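Local coordinates for protein malate oxidoreductase (Thermotoga maritima, PDB 1VL6) that probably catalyses the NAD-dependent oxidative decarboxylation of malate to pyruvate and carbon dioxide, at residues V196-G201 and D265-V270; L228-P233 and Y240-A245. One frame throughout, in Å; residues are numbered along the deposited sequence.

Contact 1: V196-G201 and D265-V270; sequences VVNGIG and DFFIGV
Val196 pairs in parallel with Phe267: its N donates to Phe266 O at 2.8 Å, while its O accepts from Ile268 N. The two bonds differ at the acceptor, since the first donor stands above the carbonyl plane of Phe266 and the second lies nearly along the C=O axis of Val196. On the same face of the sheet, Val196 CG1 comes obliquely to the Phe267 ring, 4.2 Å from CD1. Val197 turns to the other face beside Ile268, with its CG2 4.4 Å from Ile268 CB. Its CA also offers a C-H to Ile268 O, the carbonyl that takes the N-H of Asn198 at 2.7 Å. Asn198 returns to the first face. Phe267 places its CG anti to the backbone N (chi1 163°), which carries the ring forward over Gly269, where no side chain stands in its way, and brings CE1 to 3.6 Å from Asn198 CB. The Asn198 amide reaches beyond this packing, and its ND2 makes a weak hydrogen bond to Ser271 OG. The final bond of the pairing runs from Val270 N to Asn198 O, 2.9 Å. At Gly199 the strand has ended and phi turns positive (100°); its O faces Val270 CG1. Ile200 and Gly201 then lead away from the partner strand. Gly199, Gly201 and Gly204 fit the GxGxxG pattern of a Rossmann-type dinucleotide-binding loop, consistent with this being part of the NAD site. Strands 194-198 and 266-269 are central in the parallel part of the sheet, between strands 218-223 and 289-292. Leu257 and Leu261 of helix 257-261 touch Phe267 on its side of the sheet, whereas Leu211 of helix 202-214 meets Val197 on the opposite face.

Contact 2: L228-P233 and Y240-A245; sequences LNENDP and YHLEIA
The His241 imidazole meets Leu228 CD2 obliquely, the methyl being 3.9 Å from the ring's CG and 3.7 Å from His241 CB. That methyl also rests by the helix backbone, 3.5 Å from His241 O, and reaches Ile244 CB. The Glu230 carboxylate lies beyond its CG, which touches Leu242 CD1 at 3.6 Å; the aliphatic part of the side chain crosses Leu242 obliquely, and the charge is met by Arg246, the last residue of helix 239-246, in a salt bridge from OE2 to NE. The bond from CA to CB of Asn229 points away from the helix; its amide ND2 bonds to Leu253 O and its OD1 accepts a weak bond from Asn231 N, in the manner of an Asx turn. Ala245 CB packs against Leu228 CB at 4.0 Å and against the backbone, 3.7 Å from Glu230 N. A type I turn from Asn229 to Asp232, closed by Asp232 N to Asn229 O, redirects the chain. The loop thus leaves edge strand 226-227 and lies along helix 239-246, whose Ile244 packs inward on Ala221 of strand 218-223 and Val208 of helix 202-214.

Nesting organises the two contacts. From the N terminus, the chain reaches strand 194-198, turns through the glycine-rich loop into helix 202-214 and follows strands 218-223 and 226-227. Contact 2 then closes a short loop as helix 239-246 comes back against 228-233. Only after helix 257-261 does strand 266-269 close contact 1, the long loop that encloses all of this. The two meet directly: Ile200 O and His241 NE2, 2.9 Å apart, probably share a hydrogen bond, and Ile200 CG2 packs on Ile244 CG1. Helix 239-246, packed beside strand 218-223, is thereby tied to the loop that leaves strand 194-198.

Contact 1: V196-G201 and D265-V270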
ATOM      1  N   VAL A 196       6.001  46.905   1.344  1.00 63.76           N
ATOM      2  CA  VAL A 196       7.252  46.722   2.038  1.00 63.01           C
ATOM      3  C   VAL A 196       7.493  45.237   2.178  1.00 62.35           C
ATOM      4  O   VAL A 196       6.677  44.562   2.774  1.00 64.84           O
ATOM      5  CB  VAL A 196       7.231  47.347   3.424  1.00 62.58           C
ATOM      6  CG1 VAL A 196       8.478  46.939   4.188  1.00 69.90           C
ATOM      7  CG2 VAL A 196       7.215  48.832   3.332  1.00 63.67           C
ATOM      8  N   VAL A 197       8.614  44.732   1.660  1.00 61.35           N
ATOM      9  CA  VAL A 197       9.012  43.365   1.888  1.00 60.58           C
ATOM     10  C   VAL A 197      10.199  43.324   2.841  1.00 61.36           C
ATOM     11  O   VAL A 197      11.250  43.870   2.529  1.00 60.42           O
ATOM     12  CB  VAL A 197       9.415  42.698   0.598  1.00 61.45           C
ATOM     13  CG1 VAL A 197       9.817  41.203   0.855  1.00 63.78           C
ATOM     14  CG2 VAL A 197       8.305  42.790  -0.404  1.00 58.51           C
ATOM     15  N   ASN A 198      10.053  42.644   3.977  1.00 61.51           N
ATOM     16  CA  ASN A 198      11.126  42.569   4.952  1.00 62.27           C
ATOM     17  C   ASN A 198      11.677  41.164   5.076  1.00 64.08           C
ATOM     18  O   ASN A 198      10.937  40.229   5.382  1.00 64.18           O
ATOM     19  CB  ASN A 198      10.634  42.992   6.320  1.00 63.28           C
ATOM     20  CG  ASN A 198      11.771  43.105   7.353  1.00 66.77           C
ATOM     21  OD1 ASN A 198      12.525  44.050   7.316  1.00 64.31           O
ATOM     22  ND2 ASN A 198      11.877  42.135   8.282  1.00 57.12           N
ATOM     23  N   GLY A 199      12.995  41.036   4.905  1.00 65.46           N
ATOM     24  CA  GLY A 199      13.718  39.754   4.991  1.00 64.37           C
ATOM     25  C   GLY A 199      13.966  39.232   3.595  1.00 63.96           C
ATOM     26  O   GLY A 199      13.134  38.517   3.033  1.00 64.10           O
ATOM     27  N   ILE A 200      15.113  39.594   3.033  1.00 62.32           N
ATOM     28  CA  ILE A 200      15.403  39.285   1.625  1.00 61.14           C
ATOM     29  C   ILE A 200      16.308  38.074   1.548  1.00 60.92           C
ATOM     30  O   ILE A 200      17.465  38.154   1.149  1.00 60.47           O
ATOM     31  CB  ILE A 200      16.044  40.496   0.924  1.00 61.87           C
ATOM     32  CG1 ILE A 200      15.255  41.787   1.234  1.00 56.45           C
ATOM     33  CG2 ILE A 200      16.101  40.268  -0.586  1.00 61.00           C
ATOM     34  CD1 ILE A 200      13.965  41.846   0.520  1.00 55.86           C
ATOM     35  N   GLY A 201      15.779  36.951   2.004  1.00 61.15           N
ATOM     36  CA  GLY A 201      16.428  35.660   1.878  1.00 60.88           C
ATOM     37  C   GLY A 201      15.799  34.945   0.702  1.00 61.56           C
ATOM     38  O   GLY A 201      15.402  35.592  -0.259  1.00 61.18           O
ATOM     39  N   ASP A 265       1.074  50.413   2.051  1.00 63.53           N
ATOM     40  CA  ASP A 265      -0.189  49.709   1.943  1.00 63.91           C
ATOM     41  C   ASP A 265      -0.090  48.244   2.337  1.00 64.15           C
ATOM     42  O   ASP A 265      -1.060  47.660   2.817  1.00 64.79           O
ATOM     43  CB  ASP A 265      -0.670  49.792   0.511  1.00 65.11           C
ATOM     44  CG  ASP A 265      -0.907  51.207   0.085  1.00 69.10           C
ATOM     45  OD1 ASP A 265      -2.008  51.702   0.413  1.00 70.13           O
ATOM     46  OD2 ASP A 265      -0.055  51.896  -0.534  1.00 64.21           O
ATOM     47  N   PHE A 266       1.073  47.639   2.103  1.00 63.10           N
ATOM     48  CA  PHE A 266       1.284  46.246   2.482  1.00 62.55           C
ATOM     49  C   PHE A 266       2.619  46.103   3.163  1.00 63.28           C
ATOM     50  O   PHE A 266       3.587  46.832   2.843  1.00 62.81           O
ATOM     51  CB  PHE A 266       1.278  45.351   1.263  1.00 64.53           C
ATOM     52  CG  PHE A 266      -0.046  45.304   0.543  1.00 68.49           C
ATOM     53  CD1 PHE A 266      -0.476  46.380  -0.208  1.00 65.08           C
ATOM     54  CD2 PHE A 266      -0.815  44.161   0.565  1.00 57.75           C
ATOM     55  CE1 PHE A 266      -1.652  46.332  -0.899  1.00 67.60           C
ATOM     56  CE2 PHE A 266      -1.993  44.114  -0.119  1.00 71.83           C
ATOM     57  CZ  PHE A 266      -2.427  45.193  -0.842  1.00 68.72           C
ATOM     58  N   PHE A 267       2.662  45.194   4.133  1.00 63.33           N
ATOM     59  CA  PHE A 267       3.908  44.734   4.684  1.00 61.99           C
ATOM     60  C   PHE A 267       3.912  43.267   4.405  1.00 63.14           C
ATOM     61  O   PHE A 267       2.931  42.570   4.740  1.00 64.58           O
ATOM     62  CB  PHE A 267       4.002  44.980   6.196  1.00 62.81           C
ATOM     63  CG  PHE A 267       5.094  44.175   6.897  1.00 59.68           C
ATOM     64  CD1 PHE A 267       6.392  44.657   6.981  1.00 64.78           C
ATOM     65  CD2 PHE A 267       4.827  42.943   7.423  1.00 60.82           C
ATOM     66  CE1 PHE A 267       7.371  43.933   7.591  1.00 67.51           C
ATOM     67  CE2 PHE A 267       5.826  42.205   8.020  1.00 68.50           C
ATOM     68  CZ  PHE A 267       7.093  42.702   8.109  1.00 65.12           C
ATOM     69  N   ILE A 268       5.006  42.791   3.803  1.00 63.44           N
ATOM     70  CA  ILE A 268       5.237  41.373   3.679  1.00 63.82           C
ATOM     71  C   ILE A 268       6.543  41.002   4.338  1.00 65.10           C
ATOM     72  O   ILE A 268       7.638  41.371   3.884  1.00 64.06           O
ATOM     73  CB  ILE A 268       5.273  40.992   2.250  1.00 64.67           C
ATOM     74  CG1 ILE A 268       4.035  41.587   1.545  1.00 69.83           C
ATOM     75  CG2 ILE A 268       5.259  39.519   2.152  1.00 63.17           C
ATOM     76  CD1 ILE A 268       3.757  41.002   0.183  1.00 67.51           C
ATOM     77  N   GLY A 269       6.417  40.255   5.422  1.00 65.60           N
ATOM     78  CA  GLY A 269       7.547  39.867   6.209  1.00 64.26           C
ATOM     79  C   GLY A 269       7.782  38.391   6.160  1.00 63.93           C
ATOM     80  O   GLY A 269       6.878  37.573   6.394  1.00 63.44           O
ATOM     81  N   VAL A 270       9.033  38.051   5.893  1.00 65.69           N
ATOM     82  CA  VAL A 270       9.440  36.676   5.736  1.00 65.97           C
ATOM     83  C   VAL A 270      10.793  36.685   6.445  1.00 66.41           C
ATOM     84  O   VAL A 270      11.816  36.469   5.836  1.00 66.85           O
ATOM     85  CB  VAL A 270       9.275  36.445   4.182  1.00 66.37           C
ATOM     86  CG1 VAL A 270      10.458  36.822   3.346  1.00 70.04           C
ATOM     87  CG2 VAL A 270       8.707  35.150   3.836  1.00 74.71           C
TER

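Contact 2: L228-P233 and Y240-A245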
ATOM      1  N   LEU A 228      17.003  48.567   1.543  1.00 63.12           N
ATOM      2  CA  LEU A 228      18.011  48.311   0.509  1.00 63.30           C
ATOM      3  C   LEU A 228      18.047  49.441  -0.496  1.00 63.65           C
ATOM      4  O   LEU A 228      17.049  49.755  -1.160  1.00 64.29           O
ATOM      5  CB  LEU A 228      17.786  46.988  -0.233  1.00 62.43           C
ATOM      6  CG  LEU A 228      18.236  45.740   0.504  1.00 62.80           C
ATOM      7  CD1 LEU A 228      17.429  45.530   1.793  1.00 64.55           C
ATOM      8  CD2 LEU A 228      18.078  44.557  -0.411  1.00 73.16           C
ATOM      9  N   ASN A 229      19.210  50.063  -0.578  1.00 63.72           N
ATOM     10  CA  ASN A 229      19.391  51.262  -1.331  1.00 63.57           C
ATOM     11  C   ASN A 229      20.877  51.291  -1.779  1.00 63.49           C
ATOM     12  O   ASN A 229      21.775  51.445  -0.928  1.00 63.11           O
ATOM     13  CB  ASN A 229      19.021  52.396  -0.365  1.00 61.84           C
ATOM     14  CG  ASN A 229      19.106  53.760  -0.977  1.00 71.47           C
ATOM     15  OD1 ASN A 229      20.101  54.124  -1.627  1.00 81.77           O
ATOM     16  ND2 ASN A 229      18.076  54.561  -0.735  1.00 81.07           N
ATOM     17  N   GLU A 230      21.144  51.131  -3.087  1.00 63.21           N
ATOM     18  CA  GLU A 230      22.561  51.204  -3.570  1.00 64.04           C
ATOM     19  C   GLU A 230      23.411  52.293  -2.920  1.00 63.79           C
ATOM     20  O   GLU A 230      24.605  52.081  -2.671  1.00 63.21           O
ATOM     21  CB  GLU A 230      22.723  51.465  -5.072  1.00 65.89           C
ATOM     22  CG  GLU A 230      23.025  50.224  -5.877  1.00 75.70           C
ATOM     23  CD  GLU A 230      23.976  50.470  -7.016  1.00 70.16           C
ATOM     24  OE1 GLU A 230      25.192  50.424  -6.806  1.00 76.86           O
ATOM     25  OE2 GLU A 230      23.500  50.675  -8.134  1.00 81.43           O
ATOM     26  N   ASN A 231      22.812  53.472  -2.690  1.00 64.96           N
ATOM     27  CA  ASN A 231      23.537  54.632  -2.094  1.00 65.26           C
ATOM     28  C   ASN A 231      23.981  54.429  -0.646  1.00 67.08           C
ATOM     29  O   ASN A 231      24.828  55.184  -0.181  1.00 68.57           O
ATOM     30  CB  ASN A 231      22.684  55.921  -2.007  1.00 63.08           C
ATOM     31  CG  ASN A 231      22.194  56.416  -3.342  1.00 72.93           C
ATOM     32  OD1 ASN A 231      20.972  56.519  -3.556  1.00 80.83           O
ATOM     33  ND2 ASN A 231      23.125  56.746  -4.255  1.00 69.38           N
ATOM     34  N   ASP A 232      23.345  53.515   0.111  1.00 68.82           N
ATOM     35  CA  ASP A 232      23.844  53.181   1.487  1.00 68.35           C
ATOM     36  C   ASP A 232      24.343  51.729   1.415  1.00 68.08           C
ATOM     37  O   ASP A 232      23.538  50.790   1.575  1.00 67.43           O
ATOM     38  CB  ASP A 232      22.817  53.303   2.640  1.00 71.14           C
ATOM     39  CG  ASP A 232      21.711  54.304   2.373  1.00 77.46           C
ATOM     40  OD1 ASP A 232      22.013  55.525   2.254  1.00 89.57           O
ATOM     41  OD2 ASP A 232      20.503  53.957   2.302  1.00 64.49           O
ATOM     42  N   PRO A 233      25.645  51.541   1.183  1.00 67.49           N
ATOM     43  CA  PRO A 233      26.179  50.228   0.767  1.00 67.23           C
ATOM     44  C   PRO A 233      26.128  49.206   1.916  1.00 67.85           C
ATOM     45  O   PRO A 233      26.072  47.976   1.692  1.00 66.84           O
ATOM     46  CB  PRO A 233      27.625  50.538   0.430  1.00 68.56           C
ATOM     47  CG  PRO A 233      27.979  51.753   1.349  1.00 68.68           C
ATOM     48  CD  PRO A 233      26.709  52.542   1.415  1.00 68.88           C
ATOM     49  N   TYR A 240      23.040  39.742  -4.192  1.00 60.30           N
ATOM     50  CA  TYR A 240      21.606  39.585  -4.497  1.00 59.20           C
ATOM     51  C   TYR A 240      20.781  40.737  -3.903  1.00 60.13           C
ATOM     52  O   TYR A 240      19.746  41.121  -4.451  1.00 60.06           O
ATOM     53  CB  TYR A 240      21.088  38.186  -4.077  1.00 56.73           C
ATOM     54  CG  TYR A 240      21.776  37.023  -4.812  1.00 54.01           C
ATOM     55  CD1 TYR A 240      21.340  36.637  -6.062  1.00 49.66           C
ATOM     56  CD2 TYR A 240      22.901  36.351  -4.272  1.00 48.13           C
ATOM     57  CE1 TYR A 240      21.971  35.609  -6.762  1.00 55.07           C
ATOM     58  CE2 TYR A 240      23.536  35.321  -4.972  1.00 48.72           C
ATOM     59  CZ  TYR A 240      23.053  34.968  -6.227  1.00 54.79           C
ATOM     60  OH  TYR A 240      23.601  33.965  -6.998  1.00 64.57           O
ATOM     61  N   HIS A 241      21.237  41.279  -2.789  1.00 59.72           N
ATOM     62  CA  HIS A 241      20.612  42.438  -2.193  1.00 60.05           C
ATOM     63  C   HIS A 241      20.890  43.659  -3.070  1.00 60.21           C
ATOM     64  O   HIS A 241      20.039  44.505  -3.295  1.00 58.86           O
ATOM     65  CB  HIS A 241      21.175  42.652  -0.781  1.00 62.27           C
ATOM     66  CG  HIS A 241      20.671  41.674   0.227  1.00 62.77           C
ATOM     67  ND1 HIS A 241      20.957  41.784   1.572  1.00 67.89           N
ATOM     68  CD2 HIS A 241      19.851  40.600   0.099  1.00 64.15           C
ATOM     69  CE1 HIS A 241      20.343  40.811   2.224  1.00 72.15           C
ATOM     70  NE2 HIS A 241      19.651  40.088   1.357  1.00 63.64           N
ATOM     71  N   LEU A 242      22.098  43.747  -3.581  1.00 60.17           N
ATOM     72  CA  LEU A 242      22.419  44.810  -4.526  1.00 59.85           C
ATOM     73  C   LEU A 242      21.472  44.699  -5.736  1.00 60.90           C
ATOM     74  O   LEU A 242      20.910  45.689  -6.203  1.00 60.96           O
ATOM     75  CB  LEU A 242      23.871  44.718  -4.947  1.00 54.82           C
ATOM     76  CG  LEU A 242      24.517  45.907  -5.631  1.00 65.16           C
ATOM     77  CD1 LEU A 242      24.601  47.142  -4.749  1.00 65.72           C
ATOM     78  CD2 LEU A 242      25.928  45.497  -6.036  1.00 60.85           C
ATOM     79  N   GLU A 243      21.275  43.492  -6.243  1.00 60.63           N
ATOM     80  CA  GLU A 243      20.405  43.335  -7.390  1.00 61.73           C
ATOM     81  C   GLU A 243      19.004  43.878  -7.062  1.00 63.04           C
ATOM     82  O   GLU A 243      18.402  44.630  -7.863  1.00 63.38           O
ATOM     83  CB  GLU A 243      20.305  41.874  -7.766  1.00 61.29           C
ATOM     84  CG  GLU A 243      19.651  41.629  -9.108  1.00 64.80           C
ATOM     85  CD  GLU A 243      19.173  40.193  -9.272  1.00 63.17           C
ATOM     86  OE1 GLU A 243      19.668  39.292  -8.563  1.00 55.15           O
ATOM     87  OE2 GLU A 243      18.276  39.971 -10.098  1.00 64.49           O
ATOM     88  N   ILE A 244      18.502  43.531  -5.873  1.00 60.66           N
ATOM     89  CA  ILE A 244      17.190  43.992  -5.441  1.00 59.58           C
ATOM     90  C   ILE A 244      17.100  45.494  -5.272  1.00 59.33           C
ATOM     91  O   ILE A 244      16.110  46.149  -5.686  1.00 58.81           O
ATOM     92  CB  ILE A 244      16.764  43.320  -4.149  1.00 60.46           C
ATOM     93  CG1 ILE A 244      16.637  41.801  -4.366  1.00 58.80           C
ATOM     94  CG2 ILE A 244      15.410  43.895  -3.664  1.00 58.22           C
ATOM     95  CD1 ILE A 244      15.629  41.384  -5.401  1.00 59.28           C
ATOM     96  N   ALA A 245      18.133  46.054  -4.674  1.00 58.68           N
ATOM     97  CA  ALA A 245      18.150  47.493  -4.472  1.00 58.37           C
ATOM     98  C   ALA A 245      18.008  48.207  -5.821  1.00 58.90           C
ATOM     99  O   ALA A 245      17.456  49.304  -5.909  1.00 58.29           O
ATOM    100  CB  ALA A 245      19.442  47.933  -3.784  1.00 59.19           C
TER